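Long-range contacts in cysteine desulfurase (Elizabethkingia anophelis NUHP1, PDB 5VPR), which probably removes sulfur from L-cysteine to give L-alanine and a persulfide on a sulfur carrier, using pyridoxal 5'-phosphate as cofactor: residues Lys44-Ala49 / Ile293-Asp298; Glu77-Lys82 / Val95-Gly100; Ala111-Ile116 / Gln141-Lys146. All coordinates share one frame; numbering follows the deposited sequence.

Contact 1 of 3, residues Lys44-Ala49 / Ile293-Asp298; sequences KMVLDA and IGTAVD
T295 OG1 is hydrogen-bonded to the carbonyl of I291, one turn back in its own helix, and the A49 methyl lies against the same hydroxyl, A49 CB to T295 OG1 3.2 Å. The two helices, 44-56 and 287-303, run nearly antiparallel, at 155° between the short segments, with axes 8.6 Å apart. At chi1 -49° the threonine tucks its hydroxyl beside the backbone N and swings its methyl out to the other helix. There T295 CG2 lies 3.3 Å from M45 O, which already accepts the helical bond from A49 N.

The chain of M45 leaves with CG wedged between the backbone N and the carbonyl carbon (chi1 60°) and runs past T295 in the opposite sense. A bend about the CG-SD bond then brings its terminal methyl against D298, M45 CE to D298 CB 3.7 Å, the two side chains crossing at about a right angle. V46 holds CG2 against the residue after T295, 3.5 Å from A296 N and 3.9 Å from A296 CB. Beyond the segment, M45 continues onto F299 and K302, while the carboxylate of D298 turns to K82 in a salt bridge.

Methyl groups therefore carry the contact, meeting one another and the backbone of the facing helix. The polar ends are engaged elsewhere, the hydroxyl within its own helix and the aspartate with a third one, so close fit rather than directional bonding joins the two helices here.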
# COMPACT_ATOMS: atom_id res chain seq x y z
N LYS A 44 -13.25 14.03 4.53
CA LYS A 44 -13.22 15.44 4.92
C LYS A 44 -12.35 15.67 6.15
O LYS A 44 -11.65 16.69 6.23
CB LYS A 44 -14.65 15.95 5.16
N MET A 45 -12.34 14.74 7.10
CA MET A 45 -11.54 14.95 8.31
C MET A 45 -10.05 15.07 7.98
O MET A 45 -9.33 15.84 8.62
CB MET A 45 -11.77 13.83 9.33
CG MET A 45 -11.44 12.41 8.87
SD MET A 45 -12.04 11.20 10.09
CE MET A 45 -10.84 11.39 11.41
N VAL A 46 -9.56 14.32 6.99
CA VAL A 46 -8.16 14.45 6.59
C VAL A 46 -7.91 15.81 5.94
O VAL A 46 -6.90 16.47 6.22
CB VAL A 46 -7.77 13.28 5.68
CG1 VAL A 46 -6.46 13.58 4.92
CG2 VAL A 46 -7.61 12.01 6.50
N LEU A 47 -8.81 16.26 5.06
CA LEU A 47 -8.62 17.55 4.40
C LEU A 47 -8.72 18.69 5.40
O LEU A 47 -8.01 19.69 5.27
CB LEU A 47 -9.66 17.73 3.28
CG LEU A 47 -9.66 16.63 2.22
CD1 LEU A 47 -10.67 16.89 1.10
CD2 LEU A 47 -8.25 16.44 1.67
N ASP A 48 -9.63 18.56 6.38
CA ASP A 48 -9.74 19.54 7.46
C ASP A 48 -8.46 19.61 8.28
O ASP A 48 -8.06 20.69 8.73
CB ASP A 48 -10.91 19.18 8.39
CG ASP A 48 -12.27 19.47 7.78
OD1 ASP A 48 -12.36 20.09 6.70
OD2 ASP A 48 -13.27 19.06 8.41
N ALA A 49 -7.81 18.47 8.53
CA ALA A 49 -6.55 18.46 9.27
C ALA A 49 -5.48 19.26 8.55
O ALA A 49 -4.72 20.01 9.18
CB ALA A 49 -6.07 17.03 9.48
N ILE A 293 -1.54 12.22 7.85
CA ILE A 293 -1.56 10.76 7.80
C ILE A 293 -2.00 10.20 9.16
O ILE A 293 -2.61 9.12 9.23
CB ILE A 293 -0.21 10.16 7.33
CG1 ILE A 293 -0.41 8.74 6.76
CG2 ILE A 293 0.84 10.11 8.44
CD1 ILE A 293 0.84 8.08 6.21
N GLY A 294 -1.73 10.92 10.26
CA GLY A 294 -2.34 10.54 11.53
C GLY A 294 -3.85 10.65 11.51
O GLY A 294 -4.56 9.83 12.11
N THR A 295 -4.37 11.68 10.83
CA THR A 295 -5.82 11.83 10.69
C THR A 295 -6.41 10.74 9.82
O THR A 295 -7.53 10.29 10.07
CB THR A 295 -6.14 13.21 10.12
OG1 THR A 295 -5.42 14.20 10.86
CG2 THR A 295 -7.63 13.51 10.20
N ALA A 296 -5.67 10.28 8.81
CA ALA A 296 -6.11 9.14 8.02
C ALA A 296 -6.16 7.86 8.86
O ALA A 296 -7.05 7.02 8.68
CB ALA A 296 -5.20 8.98 6.81
N VAL A 297 -5.21 7.70 9.79
CA VAL A 297 -5.29 6.61 10.76
C VAL A 297 -6.55 6.75 11.60
O VAL A 297 -7.28 5.78 11.83
CB VAL A 297 -4.02 6.58 11.63
CG1 VAL A 297 -4.23 5.69 12.86
CG2 VAL A 297 -2.84 6.10 10.81
N ASP A 298 -6.83 7.98 12.08
CA ASP A 298 -8.04 8.23 12.85
C ASP A 298 -9.29 7.82 12.07
O ASP A 298 -10.23 7.23 12.63
CB ASP A 298 -8.13 9.71 13.23
CG ASP A 298 -7.13 10.12 14.31
OD1 ASP A 298 -6.52 9.23 14.94
OD2 ASP A 298 -6.95 11.34 14.52

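Contact 2 of 3, residues Glu77-Lys82 / Val95-Gly100; sequences EDARKK and VLFTKG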
# COMPACT_ATOMS: atom_id res chain seq x y z
N GLU A 77 4.29 14.90 16.58
CA GLU A 77 4.63 13.77 17.44
C GLU A 77 3.39 13.01 17.87
O GLU A 77 3.43 11.78 18.00
CB GLU A 77 5.42 14.23 18.67
CG GLU A 77 6.83 14.73 18.35
CD GLU A 77 7.63 13.77 17.46
OE1 GLU A 77 7.70 12.57 17.78
OE2 GLU A 77 8.18 14.23 16.42
N ASP A 78 2.27 13.71 18.09
CA ASP A 78 0.99 13.01 18.29
C ASP A 78 0.67 12.12 17.10
O ASP A 78 0.18 10.99 17.26
CB ASP A 78 -0.15 14.01 18.50
CG ASP A 78 -0.04 14.76 19.81
OD1 ASP A 78 0.69 14.31 20.72
OD2 ASP A 78 -0.71 15.81 19.93
N ALA A 79 0.91 12.62 15.88
CA ALA A 79 0.63 11.83 14.69
C ALA A 79 1.54 10.60 14.62
O ALA A 79 1.08 9.50 14.27
CB ALA A 79 0.80 12.68 13.43
N ARG A 80 2.81 10.76 14.99
CA ARG A 80 3.70 9.61 15.03
C ARG A 80 3.16 8.53 15.97
O ARG A 80 3.25 7.34 15.67
CB ARG A 80 5.11 10.01 15.46
CG ARG A 80 6.14 8.89 15.21
CD ARG A 80 7.55 9.22 15.76
NE ARG A 80 8.03 10.58 15.44
CZ ARG A 80 8.77 10.92 14.38
NH1 ARG A 80 9.13 10.01 13.48
NH2 ARG A 80 9.17 12.18 14.22
N LYS A 81 2.60 8.94 17.11
CA LYS A 81 2.10 7.95 18.06
C LYS A 81 0.82 7.29 17.55
O LYS A 81 0.57 6.11 17.85
CB LYS A 81 1.87 8.59 19.44
CG LYS A 81 3.16 9.11 20.11
CD LYS A 81 2.89 9.58 21.54
CE LYS A 81 4.16 10.14 22.20
NZ LYS A 81 4.69 11.26 21.36
N LYS A 82 0.00 8.02 16.79
CA LYS A 82 -1.16 7.39 16.16
C LYS A 82 -0.72 6.28 15.21
O LYS A 82 -1.28 5.18 15.23
CB LYS A 82 -1.99 8.43 15.43
CG LYS A 82 -2.65 9.50 16.31
CD LYS A 82 -3.36 10.51 15.40
CE LYS A 82 -3.99 11.69 16.13
NZ LYS A 82 -4.67 12.58 15.12
N VAL A 95 8.90 4.55 14.39
CA VAL A 95 8.04 5.01 13.30
C VAL A 95 8.71 6.20 12.65
O VAL A 95 8.85 7.26 13.27
CB VAL A 95 6.63 5.36 13.81
CG1 VAL A 95 5.71 5.77 12.64
CG2 VAL A 95 6.03 4.19 14.60
N LEU A 96 9.16 6.05 11.41
CA LEU A 96 9.82 7.12 10.67
C LEU A 96 8.89 7.68 9.60
O LEU A 96 8.31 6.92 8.82
CB LEU A 96 11.12 6.64 10.02
CG LEU A 96 12.04 5.72 10.83
CD1 LEU A 96 13.23 5.32 9.96
CD2 LEU A 96 12.51 6.36 12.13
N PHE A 97 8.77 9.01 9.55
CA PHE A 97 8.04 9.67 8.48
C PHE A 97 8.89 9.72 7.21
O PHE A 97 10.06 10.11 7.25
CB PHE A 97 7.64 11.10 8.89
CG PHE A 97 6.64 11.16 10.02
CD1 PHE A 97 6.99 11.70 11.26
CD2 PHE A 97 5.34 10.69 9.85
CE1 PHE A 97 6.07 11.77 12.31
CE2 PHE A 97 4.40 10.76 10.89
CZ PHE A 97 4.77 11.30 12.13
N THR A 98 8.29 9.34 6.08
CA THR A 98 8.99 9.45 4.81
C THR A 98 8.06 10.16 3.84
O THR A 98 6.96 10.56 4.23
CB THR A 98 9.35 8.07 4.25
OG1 THR A 98 8.13 7.39 3.96
CG2 THR A 98 10.15 7.23 5.30
N LYS A 99 8.44 10.23 2.57
CA LYS A 99 7.57 10.84 1.57
C LYS A 99 6.83 9.82 0.72
O LYS A 99 6.14 10.20 -0.22
CB LYS A 99 8.38 11.79 0.69
CG LYS A 99 9.31 12.74 1.47
CD LYS A 99 8.62 13.46 2.65
CE LYS A 99 9.05 14.92 2.75
NZ LYS A 99 10.42 15.16 3.29
N GLY A 100 6.93 8.54 1.05
CA GLY A 100 6.30 7.50 0.26
C GLY A 100 7.00 6.17 0.46
O GLY A 100 8.07 6.09 1.05
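Strand 95-98 is an outermost strand, within this chain, of the seven-stranded mixed sheet in the large domain of this fold-type I pyridoxal-phosphate enzyme, and here helix 67-87 packs against it chiefly through one arginine. R80 leaves the helix with CG anti to its backbone N (chi1 -167°) and stays extended until a bend at chi3, which lays the guanidinium beside the strand. R80 NH1 then reaches V95 O at 2.8 Å, in the plane of both the carbonyl and the guanidinium, with an N-H...O angle of 157°. On the way the aliphatic part of R80 slides past V95, R80 CG to V95 CB 3.8 Å.

The same guanidinium is held from its NE side by E77, one turn earlier in the helix. The grip is side-on, one nitrogen to each oxygen: R80 NE to E77 OE1 at 3.1 Å, and R80 NH2 to E77 OE2 at 3.2 Å on the syn lone pair. E281, from outside the two segments, adds a salt bridge to R80 NH1 and also accepts from the backbone N of F97. With carboxylates at two places, the arginine probably stays charged.

F97 supplies the apolar cover. F97 CE1 stands over the centre of one guanidinium face, 3.5 Å from R80 CZ, but the planes are 55° apart, so this is not a parallel stack. F97 CZ lies deeper, 3.5 Å from R80 N, and A79 C lies at the ring edge.

Around this pair of segments, strand 241-245 runs antiparallel beside 95-98, and its I242 packs on V95 and F97. M76, V83 and Q84 of helix 67-87 extend the cover over the same two side chains, while P277 touches R80 and L96.

Contact 3 of 3, residues Ala111-Ile116 / Gln141-Lys146; sequences AMTDLI and QRTGAK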
# COMPACT_ATOMS: atom_id res chain seq x y z
N ALA A 111 21.20 2.50 3.20
CA ALA A 111 21.82 2.29 4.51
C ALA A 111 22.38 0.87 4.66
O ALA A 111 23.29 0.67 5.48
CB ALA A 111 20.81 2.60 5.62
N MET A 112 21.90 -0.11 3.89
CA MET A 112 22.46 -1.46 3.97
C MET A 112 23.84 -1.56 3.34
O MET A 112 24.54 -2.54 3.59
CB MET A 112 21.55 -2.49 3.30
CG MET A 112 20.24 -2.79 4.01
SD MET A 112 20.45 -3.67 5.57
CE MET A 112 21.31 -5.14 5.02
N THR A 113 24.22 -0.57 2.51
CA THR A 113 25.43 -0.68 1.70
C THR A 113 26.63 -1.14 2.52
O THR A 113 27.41 -2.00 2.08
CB THR A 113 25.74 0.66 1.02
OG1 THR A 113 24.69 1.00 0.11
CG2 THR A 113 27.07 0.59 0.26
N ASP A 114 26.77 -0.62 3.74
CA ASP A 114 27.92 -0.95 4.58
C ASP A 114 27.84 -2.34 5.19
O ASP A 114 28.88 -2.89 5.57
CB ASP A 114 28.07 0.09 5.70
CG ASP A 114 28.84 1.33 5.25
OD1 ASP A 114 29.38 1.33 4.12
OD2 ASP A 114 28.91 2.31 6.03
N LEU A 115 26.65 -2.93 5.30
CA LEU A 115 26.51 -4.25 5.89
C LEU A 115 26.55 -5.38 4.87
O LEU A 115 26.36 -6.54 5.25
CB LEU A 115 25.21 -4.33 6.70
CG LEU A 115 25.00 -3.29 7.79
CD1 LEU A 115 23.55 -3.32 8.29
CD2 LEU A 115 25.95 -3.50 8.94
N ILE A 116 26.80 -5.09 3.60
CA ILE A 116 26.78 -6.09 2.54
C ILE A 116 28.18 -6.19 1.94
O ILE A 116 28.70 -5.19 1.44
CB ILE A 116 25.76 -5.76 1.45
CG1 ILE A 116 24.41 -5.42 2.08
CG2 ILE A 116 25.63 -6.93 0.49
CD1 ILE A 116 23.87 -6.52 2.93
N GLN A 141 24.77 -3.55 -7.24
CA GLN A 141 25.80 -2.98 -8.10
C GLN A 141 26.92 -2.34 -7.28
O GLN A 141 28.10 -2.47 -7.62
CB GLN A 141 25.19 -1.97 -9.07
N ARG A 142 26.56 -1.65 -6.19
CA ARG A 142 27.57 -1.06 -5.32
C ARG A 142 28.41 -2.13 -4.64
O ARG A 142 29.63 -2.18 -4.80
CB ARG A 142 26.90 -0.17 -4.27
CG ARG A 142 26.22 1.04 -4.85
CD ARG A 142 25.84 2.01 -3.76
NE ARG A 142 24.88 1.47 -2.81
CZ ARG A 142 23.56 1.44 -3.01
NH1 ARG A 142 23.04 1.87 -4.15
NH2 ARG A 142 22.76 0.95 -2.07
N THR A 143 27.76 -2.99 -3.86
CA THR A 143 28.45 -4.09 -3.23
C THR A 143 28.79 -5.15 -4.28
O THR A 143 28.58 -4.97 -5.48
CB THR A 143 27.59 -4.67 -2.11
OG1 THR A 143 26.36 -5.14 -2.68
CG2 THR A 143 27.26 -3.59 -1.09
N GLY A 144 29.35 -6.27 -3.84
CA GLY A 144 29.53 -7.37 -4.76
C GLY A 144 28.38 -8.35 -4.71
O GLY A 144 28.54 -9.51 -5.11
N ALA A 145 27.22 -7.90 -4.24
CA ALA A 145 26.15 -8.82 -3.89
C ALA A 145 25.40 -9.32 -5.12
O ALA A 145 25.30 -8.63 -6.13
CB ALA A 145 25.18 -8.15 -2.92
N LYS A 146 24.88 -10.54 -5.01
CA LYS A 146 24.06 -11.16 -6.04
C LYS A 146 22.58 -11.00 -5.69
O LYS A 146 22.15 -11.38 -4.59
CB LYS A 146 24.40 -12.64 -6.20
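The short 3-10 turn at 113-115 lies beside the C-terminal end of helix 134-142, and the backbones come nearest at I116 and T143, CA to CA 6.3 Å. One hydroxyl ties them: R142 turns the NE side of its guanidinium to T113 and gives two hydrogen bonds to the single atom OG1, from NE at 3.0 Å and from NH2 at 2.9 Å. Both are bent, with N-H...O angles of 139° and 140°, as expected when two N-H groups converge on one oxygen. That hydroxyl is also bonded to the carbonyl of Y110.

Each segment leads from a helix toward one of two adjacent parallel strands, 121-125 and 146-150, and helix 134-142 is the crossover between those strands. Where that helix ends, T143 makes an ST turn, its OG1 accepting from A145 N at 3.3 Å while also bonded to L139 O. With chi1 at 61° this hydroxyl lies between backbone N and carbonyl carbon, and the methyl goes anti to the carbonyl carbon: T143 CG2 lies 3.3 Å from I116 O and 3.5 Å from T113 O. I116 turns its CG2 branch onto the A145 methyl, I116 CG2 to A145 CB 3.6 Å, and also touches K172 of strand 171-177.

How the contacts relate
From the N terminus, the chain enters contact 1 on helix 44-56 and closes it only at helix 287-303, so this contact spans a 243-residue loop. Contacts 2 and 3 both nest inside that loop, in series. Contact 2, with 12 residues between its segments, fixes helix 67-87 to edge strand 95-98. Contact 3 follows, joining the turns that lead into strands 121-125 and 146-150 at the opposite edge of the sheet. Contacts 1 and 2 touch: besides their shared salt bridge, K82 packs on G294, linking three helices. Contact 3 touches neither, its nearest atoms about 9 Å from contact 2 and its centre about 39 Å from that of contact 1.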